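Local coordinates for protein argonaute (PDB 5I4A) that uses short 5'-hydroxyl RNA guides to bind complementary single-stranded DNA or RNA targets and cleave them with divalent metal ions, at residues L542-K547 with E583-E588. Sequence-based numbering, arbitrary orientation.
Sequences LVEVNK and EVKILE
Glu-544 and Lys-585 face each other as an antiparallel hydrogen-bonded pair. The N of Glu-544 gives a nearly straight bond to the O of Lys-585 (2.9 Å, 171° at the hydrogen), and the N of Lys-585 returns one to the O of Glu-544. Asn-546 and Glu-583 form a second such pair, with their CB atoms 3.8 Å apart. On the face that carries Glu-544, Lys-585 and Asn-546, the Glu-544 and Lys-585 side chains run side by side. Glu-544 CG sits beside the backbone N (chi1 -66°) and the chain is extended beyond it, which lays the carboxylate against Leu-587 and along the lysine's alkyl chain. Glu-544 OE1 is 3.4 Å from Lys-585 CD but 4.9 Å from Lys-585 NZ, so the two charges do not touch. The Leu-587 side chain lies aslant against that of Glu-544 and brings CD1 to 3.0 Å from Glu-544 OE2. The leucine reaches this place through a classic beta bulge: Leu-587 and Glu-588 both face Leu-542. The O of Leu-542 receives weak bonds from both their N atoms. On the opposite face, Val-543 CG1 presses tightly on Val-584 CG1 (3.5 Å), and Val-543 CG2 meets Ile-586 CD1. The two strands are neighbours in the mixed sheet of the PIWI domain, which has an RNase H fold. Helix 595-605 covers the face of Val-543, Val-584 and Ile-586. Strand 542-546 also pairs with strand 513-519, which runs to Asp-519, probably an active-site and manganese-binding residue; the side chain of Val-545 lies about 6 Å from that of Asp-519. Glu-544 OE2 accepts a hydrogen bond from Phe-522 N, in the loop that follows strand 513-519. With an alanine here, the Phe-522 amide would probably lose its acceptor and the Leu-587 methyl its cover from the carboxylate. Asn-546 OD1 and Glu-583 OE2 bond to Asn-548 N and Thr-549 OG1, holding the loop that follows to the strand pair.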
loop_
_atom_site.group_PDB
_atom_site.type_symbol
_atom_site.label_atom_id
_atom_site.label_comp_id
_atom_site.label_asym_id
_atom_site.label_seq_id
_atom_site.Cartn_x
_atom_site.Cartn_y
_atom_site.Cartn_z
ATOM N N LEU A 542 -12.398 -10.884 12.558
ATOM C CA LEU A 542 -11.502 -11.080 11.425
ATOM C C LEU A 542 -11.827 -10.039 10.366
ATOM O O LEU A 542 -12.966 -9.965 9.893
ATOM C CB LEU A 542 -11.628 -12.493 10.860
ATOM C CG LEU A 542 -11.229 -13.568 11.868
ATOM C CD1 LEU A 542 -11.116 -14.933 11.204
ATOM C CD2 LEU A 542 -9.926 -13.167 12.537
ATOM N N VAL A 543 -10.829 -9.240 9.999
ATOM C CA VAL A 543 -11.024 -8.066 9.160
ATOM C C VAL A 543 -10.087 -8.150 7.965
ATOM O O VAL A 543 -8.882 -8.375 8.126
ATOM C CB VAL A 543 -10.779 -6.765 9.945
ATOM C CG1 VAL A 543 -11.008 -5.567 9.053
ATOM C CG2 VAL A 543 -11.672 -6.705 11.177
ATOM N N GLU A 544 -10.640 -7.966 6.768
ATOM C CA GLU A 544 -9.857 -7.888 5.542
ATOM C C GLU A 544 -9.769 -6.428 5.118
ATOM O O GLU A 544 -10.797 -5.758 4.965
ATOM C CB GLU A 544 -10.480 -8.732 4.433
ATOM C CG GLU A 544 -10.464 -10.222 4.710
ATOM C CD GLU A 544 -11.090 -11.025 3.588
ATOM O OE1 GLU A 544 -11.830 -10.434 2.773
ATOM O OE2 GLU A 544 -10.833 -12.247 3.519
ATOM N N VAL A 545 -8.545 -5.942 4.935
ATOM C CA VAL A 545 -8.281 -4.557 4.569
ATOM C C VAL A 545 -7.656 -4.537 3.182
ATOM O O VAL A 545 -6.654 -5.218 2.934
ATOM C CB VAL A 545 -7.367 -3.868 5.596
ATOM C CG1 VAL A 545 -7.107 -2.431 5.196
ATOM C CG2 VAL A 545 -7.983 -3.934 6.986
ATOM N N ASN A 546 -8.244 -3.756 2.281
ATOM C CA ASN A 546 -7.754 -3.616 0.912
ATOM C C ASN A 546 -7.373 -2.155 0.699
ATOM O O ASN A 546 -8.237 -1.309 0.450
ATOM C CB ASN A 546 -8.802 -4.079 -0.099
ATOM C CG ASN A 546 -8.299 -4.024 -1.535
ATOM O OD1 ASN A 546 -7.127 -3.742 -1.787
ATOM N ND2 ASN A 546 -9.186 -4.302 -2.483
ATOM N N LYS A 547 -6.075 -1.863 0.791
ATOM C CA LYS A 547 -5.587 -0.513 0.546
ATOM C C LYS A 547 -5.676 -0.118 -0.921
ATOM O O LYS A 547 -5.460 1.055 -1.244
ATOM C CB LYS A 547 -4.141 -0.387 1.023
ATOM C CG LYS A 547 -3.137 -1.080 0.118
ATOM C CD LYS A 547 -2.209 -1.979 0.915
ATOM C CE LYS A 547 -1.024 -2.432 0.078
ATOM N NZ LYS A 547 -0.063 -3.219 0.895
ATOM N N GLU A 583 -10.664 -0.412 1.763
ATOM C CA GLU A 583 -11.808 -1.283 1.995
ATOM C C GLU A 583 -11.619 -2.079 3.277
ATOM O O GLU A 583 -10.526 -2.573 3.562
ATOM C CB GLU A 583 -12.008 -2.237 0.818
ATOM C CG GLU A 583 -13.331 -2.068 0.110
ATOM C CD GLU A 583 -13.540 -3.093 -0.983
ATOM O OE1 GLU A 583 -13.981 -4.218 -0.665
ATOM O OE2 GLU A 583 -13.251 -2.776 -2.158
ATOM N N VAL A 584 -12.695 -2.199 4.050
ATOM C CA VAL A 584 -12.692 -2.916 5.318
ATOM C C VAL A 584 -13.858 -3.896 5.296
ATOM O O VAL A 584 -15.014 -3.481 5.153
ATOM C CB VAL A 584 -12.810 -1.961 6.519
ATOM C CG1 VAL A 584 -12.591 -2.705 7.817
ATOM C CG2 VAL A 584 -11.828 -0.806 6.390
ATOM N N LYS A 585 -13.560 -5.186 5.435
ATOM C CA LYS A 585 -14.575 -6.233 5.376
ATOM C C LYS A 585 -14.500 -7.082 6.636
ATOM O O LYS A 585 -13.480 -7.730 6.887
ATOM C CB LYS A 585 -14.394 -7.114 4.138
ATOM C CG LYS A 585 -15.376 -8.273 4.066
ATOM C CD LYS A 585 -15.051 -9.232 2.934
ATOM C CE LYS A 585 -16.125 -10.291 2.813
ATOM N NZ LYS A 585 -16.462 -10.882 4.143
ATOM N N ILE A 586 -15.582 -7.097 7.411
ATOM C CA ILE A 586 -15.665 -7.924 8.615
ATOM C C ILE A 586 -15.955 -9.354 8.168
ATOM O O ILE A 586 -17.104 -9.711 7.907
ATOM C CB ILE A 586 -16.728 -7.412 9.590
ATOM C CG1 ILE A 586 -16.587 -5.903 9.802
ATOM C CG2 ILE A 586 -16.617 -8.145 10.921
ATOM C CD1 ILE A 586 -15.319 -5.502 10.525
ATOM N N LEU A 587 -14.913 -10.178 8.073
ATOM C CA LEU A 587 -15.106 -11.578 7.709
ATOM C C LEU A 587 -15.869 -12.325 8.793
ATOM O O LEU A 587 -16.836 -13.043 8.509
ATOM C CB LEU A 587 -13.756 -12.247 7.449
ATOM C CG LEU A 587 -13.349 -12.476 5.996
ATOM C CD1 LEU A 587 -12.182 -13.442 5.931
ATOM C CD2 LEU A 587 -14.519 -13.003 5.185
ATOM N N GLU A 588 -15.443 -12.170 10.042
ATOM C CA GLU A 588 -16.064 -12.842 11.169
ATOM C C GLU A 588 -16.122 -11.857 12.327
ATOM O O GLU A 588 -15.347 -10.898 12.391
ATOM C CB GLU A 588 -15.290 -14.100 11.579
ATOM C CG GLU A 588 -16.164 -15.279 11.971
ATOM C CD GLU A 588 -16.808 -15.947 10.772
ATOM O OE1 GLU A 588 -16.071 -16.483 9.918
ATOM O OE2 GLU A 588 -18.052 -15.926 10.679
#